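Local coordinates for p800 reaction center core protein (PDB 5V8K) that forms the homodimeric core of a photosynthetic reaction center in the membrane, holds bacteriochlorophyll g pigments and binds a [4Fe-4S] cluster, at residues G324-A336 and I376-H390. Sequence-based numbering, arbitrary orientation.
Sequences GAFLPIFVSYGIA and ISEFVAAHAIAGGLH. With GBF (Bacteriochlorophyll g), chain B.
Ser332 lies against Val380 and Ala384 where segments 324-336 and 376-390, on helices 311-344 and 376-401, pack antiparallel, their axes approaching to 7.5 Å at 154°. Both belong to the PsaA/PsaB family region and to predicted transmembrane helices. Followed outward, Ser332 CB touches Val380 O at 3.4 Å, and OG sits 3.4 Å from Ala384 CA. Chi1 of 63° places OG between backbone N and carbonyl carbon, bonding back to Pro328 O (2.9 Å), which Ser332 N reaches from the opposite face. A side-chain carbon on Gly387 would fall 2.6 Å from Ile329 CG1, a clash. Val331 CG1 meets Phe379 CE2 at the ring edge (3.7 Å). Gly324 O stands over a face of the His390 ring, whose ND1 bonds to Ala386 O (2.8 Å, N-H...O 167°), fixing its rotation while NE2 ligates the magnesium of another bacteriochlorophyll g; His383 likewise donates from ND1 to Phe379 O and ligates a separate one. On the far side, Phe326 lays a ring face against bacteriochlorophyll g, CD1 3.3 Å from CAD; a serine here would probably leave that stretch of pigment without its aromatic backing. With no direct hydrogen bond between them, the segments are joined by van der Waals contacts and a water bridging Tyr333 OH to Ala384 O, while both histidines link a carbonyl to a magnesium.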
# COMPACT_ATOMS: atom_id res chain seq x y z
N GLY A 324 16.23 -18.27 11.52
CA GLY A 324 15.68 -19.13 10.49
C GLY A 324 14.93 -18.37 9.42
O GLY A 324 14.78 -18.87 8.30
N ALA A 325 14.46 -17.17 9.73
CA ALA A 325 13.88 -16.30 8.73
C ALA A 325 14.95 -15.45 8.06
O ALA A 325 14.98 -15.36 6.82
CB ALA A 325 12.84 -15.38 9.36
N PHE A 326 15.84 -14.85 8.87
CA PHE A 326 16.82 -13.88 8.38
C PHE A 326 17.72 -14.48 7.32
O PHE A 326 17.92 -13.88 6.26
CB PHE A 326 17.70 -13.34 9.51
CG PHE A 326 18.63 -12.29 9.04
CD1 PHE A 326 18.23 -10.99 8.98
CD2 PHE A 326 19.88 -12.61 8.58
CE1 PHE A 326 19.06 -10.03 8.51
CE2 PHE A 326 20.74 -11.63 8.12
CZ PHE A 326 20.31 -10.33 8.08
N LEU A 327 18.32 -15.61 7.60
CA LEU A 327 19.32 -16.13 6.68
C LEU A 327 18.73 -16.47 5.31
O LEU A 327 19.28 -16.01 4.29
CB LEU A 327 20.03 -17.33 7.32
CG LEU A 327 21.11 -17.98 6.44
CD1 LEU A 327 22.10 -16.91 6.02
CD2 LEU A 327 21.85 -19.08 7.17
N PRO A 328 17.65 -17.25 5.19
CA PRO A 328 17.14 -17.55 3.84
C PRO A 328 16.53 -16.35 3.11
O PRO A 328 16.65 -16.26 1.89
CB PRO A 328 16.10 -18.65 4.08
CG PRO A 328 15.73 -18.51 5.53
CD PRO A 328 16.96 -18.04 6.24
N ILE A 329 15.92 -15.41 3.83
CA ILE A 329 15.47 -14.16 3.23
C ILE A 329 16.66 -13.36 2.70
O ILE A 329 16.62 -12.81 1.60
CB ILE A 329 14.65 -13.33 4.24
CG1 ILE A 329 13.34 -14.04 4.60
CG2 ILE A 329 14.40 -11.95 3.74
CD1 ILE A 329 12.38 -14.19 3.44
N PHE A 330 17.71 -13.25 3.52
CA PHE A 330 18.88 -12.50 3.09
C PHE A 330 19.44 -13.10 1.81
O PHE A 330 19.76 -12.37 0.88
CB PHE A 330 19.95 -12.50 4.20
CG PHE A 330 21.18 -11.69 3.85
CD1 PHE A 330 22.22 -12.26 3.15
CD2 PHE A 330 21.26 -10.37 4.18
CE1 PHE A 330 23.36 -11.52 2.83
CE2 PHE A 330 22.40 -9.60 3.85
CZ PHE A 330 23.44 -10.19 3.17
N VAL A 331 19.58 -14.42 1.77
CA VAL A 331 20.14 -15.08 0.60
C VAL A 331 19.24 -14.90 -0.62
O VAL A 331 19.70 -14.50 -1.70
CB VAL A 331 20.38 -16.57 0.92
CG1 VAL A 331 20.66 -17.35 -0.31
CG2 VAL A 331 21.57 -16.75 1.90
N SER A 332 17.92 -15.18 -0.47
CA SER A 332 16.99 -15.16 -1.59
C SER A 332 16.75 -13.74 -2.09
O SER A 332 16.99 -13.45 -3.26
CB SER A 332 15.66 -15.84 -1.20
OG SER A 332 14.97 -15.15 -0.16
N TYR A 333 16.37 -12.81 -1.21
CA TYR A 333 16.07 -11.46 -1.64
C TYR A 333 17.34 -10.69 -1.99
O TYR A 333 17.32 -9.82 -2.87
CB TYR A 333 15.23 -10.74 -0.58
CG TYR A 333 13.78 -11.24 -0.51
CD1 TYR A 333 13.47 -12.45 0.09
CD2 TYR A 333 12.75 -10.52 -1.08
CE1 TYR A 333 12.16 -12.94 0.11
CE2 TYR A 333 11.41 -11.00 -1.05
CZ TYR A 333 11.15 -12.20 -0.45
OH TYR A 333 9.88 -12.70 -0.41
N GLY A 334 18.46 -10.99 -1.34
CA GLY A 334 19.68 -10.34 -1.74
C GLY A 334 20.16 -10.77 -3.11
O GLY A 334 20.54 -9.94 -3.95
N ILE A 335 20.16 -12.08 -3.37
CA ILE A 335 20.51 -12.55 -4.70
C ILE A 335 19.57 -11.97 -5.75
O ILE A 335 20.00 -11.51 -6.82
CB ILE A 335 20.52 -14.08 -4.77
CG1 ILE A 335 21.76 -14.64 -4.08
CG2 ILE A 335 20.52 -14.57 -6.23
CD1 ILE A 335 21.69 -16.14 -3.90
N ALA A 336 18.25 -12.02 -5.48
CA ALA A 336 17.29 -11.62 -6.50
C ALA A 336 17.36 -10.13 -6.73
O ALA A 336 17.06 -9.67 -7.84
CB ALA A 336 15.86 -12.04 -6.12
N ILE A 376 18.41 -21.28 -10.67
CA ILE A 376 18.41 -20.17 -9.72
C ILE A 376 16.99 -19.79 -9.36
O ILE A 376 16.74 -19.28 -8.25
CB ILE A 376 19.22 -18.97 -10.29
CG1 ILE A 376 19.27 -17.80 -9.31
CG2 ILE A 376 18.67 -18.48 -11.59
CD1 ILE A 376 20.13 -18.11 -8.08
N SER A 377 16.03 -20.04 -10.26
CA SER A 377 14.62 -19.71 -9.98
C SER A 377 14.09 -20.52 -8.80
O SER A 377 13.51 -19.96 -7.88
CB SER A 377 13.73 -19.95 -11.22
OG SER A 377 12.37 -19.56 -10.98
N GLU A 378 14.29 -21.84 -8.83
CA GLU A 378 13.94 -22.68 -7.68
C GLU A 378 14.78 -22.34 -6.43
O GLU A 378 14.25 -22.30 -5.32
CB GLU A 378 14.13 -24.15 -8.02
CG GLU A 378 13.02 -24.76 -8.79
CD GLU A 378 13.02 -24.43 -10.28
OE1 GLU A 378 14.11 -24.09 -10.84
OE2 GLU A 378 11.91 -24.52 -10.88
N PHE A 379 16.09 -22.14 -6.57
CA PHE A 379 16.91 -21.83 -5.39
C PHE A 379 16.38 -20.59 -4.67
O PHE A 379 16.10 -20.63 -3.47
CB PHE A 379 18.39 -21.66 -5.77
CG PHE A 379 19.29 -21.34 -4.57
CD1 PHE A 379 19.87 -22.36 -3.83
CD2 PHE A 379 19.53 -20.03 -4.20
CE1 PHE A 379 20.70 -22.08 -2.73
CE2 PHE A 379 20.36 -19.73 -3.10
CZ PHE A 379 20.93 -20.76 -2.36
N VAL A 380 16.19 -19.48 -5.41
CA VAL A 380 15.69 -18.26 -4.79
C VAL A 380 14.26 -18.46 -4.26
O VAL A 380 13.95 -18.06 -3.13
CB VAL A 380 15.76 -17.09 -5.79
CG1 VAL A 380 15.03 -15.81 -5.26
CG2 VAL A 380 17.18 -16.79 -6.12
N ALA A 381 13.38 -19.07 -5.06
CA ALA A 381 11.98 -19.15 -4.65
C ALA A 381 11.83 -20.00 -3.39
O ALA A 381 11.08 -19.65 -2.47
CB ALA A 381 11.13 -19.73 -5.78
N ALA A 382 12.53 -21.12 -3.33
CA ALA A 382 12.43 -21.98 -2.17
C ALA A 382 13.01 -21.32 -0.91
O ALA A 382 12.45 -21.45 0.18
CB ALA A 382 13.11 -23.31 -2.46
N HIS A 383 14.11 -20.58 -1.03
CA HIS A 383 14.61 -19.88 0.15
C HIS A 383 13.73 -18.71 0.54
O HIS A 383 13.66 -18.37 1.72
CB HIS A 383 16.05 -19.46 -0.05
CG HIS A 383 16.99 -20.61 -0.03
ND1 HIS A 383 17.22 -21.40 -1.13
CD2 HIS A 383 17.70 -21.15 0.99
CE1 HIS A 383 18.06 -22.36 -0.81
NE2 HIS A 383 18.39 -22.22 0.46
N ALA A 384 13.03 -18.09 -0.42
CA ALA A 384 12.14 -16.99 -0.05
C ALA A 384 10.90 -17.52 0.68
O ALA A 384 10.41 -16.91 1.64
CB ALA A 384 11.75 -16.20 -1.29
N ILE A 385 10.39 -18.67 0.25
CA ILE A 385 9.25 -19.31 0.88
C ILE A 385 9.63 -19.89 2.24
O ILE A 385 8.91 -19.71 3.23
CB ILE A 385 8.71 -20.40 -0.07
CG1 ILE A 385 8.14 -19.73 -1.30
CG2 ILE A 385 7.65 -21.29 0.60
CD1 ILE A 385 7.88 -20.68 -2.44
N ALA A 386 10.71 -20.64 2.31
CA ALA A 386 11.22 -21.09 3.61
C ALA A 386 11.40 -19.92 4.58
O ALA A 386 10.97 -19.96 5.74
CB ALA A 386 12.53 -21.83 3.42
N GLY A 387 12.04 -18.84 4.11
CA GLY A 387 12.20 -17.67 4.97
C GLY A 387 10.87 -17.04 5.37
O GLY A 387 10.70 -16.59 6.51
N GLY A 388 9.92 -16.98 4.43
CA GLY A 388 8.60 -16.45 4.75
C GLY A 388 7.90 -17.28 5.81
O GLY A 388 7.23 -16.75 6.69
N LEU A 389 8.10 -18.60 5.77
CA LEU A 389 7.53 -19.47 6.79
C LEU A 389 8.09 -19.17 8.17
O LEU A 389 7.34 -19.11 9.15
CB LEU A 389 7.76 -20.94 6.41
CG LEU A 389 6.80 -21.47 5.35
CD1 LEU A 389 7.32 -22.80 4.88
CD2 LEU A 389 5.38 -21.61 5.88
N HIS A 390 9.41 -19.03 8.29
CA HIS A 390 10.01 -18.72 9.58
C HIS A 390 9.66 -17.31 10.03
O HIS A 390 9.47 -17.06 11.22
CB HIS A 390 11.52 -18.90 9.52
CG HIS A 390 11.93 -20.31 9.34
ND1 HIS A 390 11.74 -21.00 8.17
CD2 HIS A 390 12.46 -21.20 10.21
CE1 HIS A 390 12.17 -22.24 8.31
NE2 HIS A 390 12.62 -22.38 9.54
MG GBF B . 22.46 -8.07 12.33
CHA GBF B . 20.41 -10.95 12.49
CHB GBF B . 25.10 -9.96 12.68
CHC GBF B . 24.23 -5.30 11.31
CHD GBF B . 19.47 -6.33 11.43
NA GBF B . 22.71 -10.00 12.58
C1A GBF B . 21.91 -11.08 12.62
C2A GBF B . 22.57 -12.43 12.64
C3A GBF B . 23.95 -12.00 13.19
C4A GBF B . 23.91 -10.56 12.80
CMA GBF B . 24.18 -12.05 14.70
CAA GBF B . 22.53 -12.80 11.18
CBA GBF B . 23.64 -13.64 10.65
CGA GBF B . 23.33 -13.84 9.21
O1A GBF B . 22.63 -14.77 8.89
O2A GBF B . 24.01 -13.05 8.19
NB GBF B . 24.41 -7.74 11.93
C1B GBF B . 25.39 -8.58 12.29
C2B GBF B . 26.62 -7.96 12.10
C3B GBF B . 26.33 -6.68 11.69
C4B GBF B . 24.94 -6.56 11.68
CMB GBF B . 27.99 -8.56 12.25
CAB GBF B . 27.29 -5.61 11.36
CBB GBF B . 28.61 -5.56 11.43
NC GBF B . 21.95 -6.24 11.56
C1C GBF B . 22.76 -5.25 11.23
C2C GBF B . 22.33 -3.89 10.82
C3C GBF B . 20.94 -4.35 10.86
C4C GBF B . 20.75 -5.66 11.30
CMC GBF B . 22.60 -2.90 11.96
CAC GBF B . 19.76 -3.49 10.55
CBC GBF B . 19.85 -2.06 10.06
ND GBF B . 20.51 -8.43 11.91
C1D GBF B . 19.41 -7.75 11.75
C2D GBF B . 17.97 -8.45 11.88
C3D GBF B . 18.57 -9.66 12.17
C4D GBF B . 19.96 -9.68 12.20
CMD GBF B . 16.57 -7.99 11.73
CAD GBF B . 18.07 -11.04 12.27
OBD GBF B . 16.93 -11.53 12.60
CBD GBF B . 19.26 -11.87 12.57
CGD GBF B . 19.24 -12.32 13.98
O1D GBF B . 19.44 -11.54 14.89
O2D GBF B . 18.97 -13.66 14.35
CED GBF B . 18.48 -13.76 15.68
C1 GBF B . 24.05 -13.52 6.85
C2 GBF B . 24.79 -12.60 5.90
C3 GBF B . 26.09 -12.75 5.62
C4 GBF B . 26.76 -11.81 4.66
C5 GBF B . 26.90 -13.84 6.30
O HOH W 1 9.35 -14.50 1.42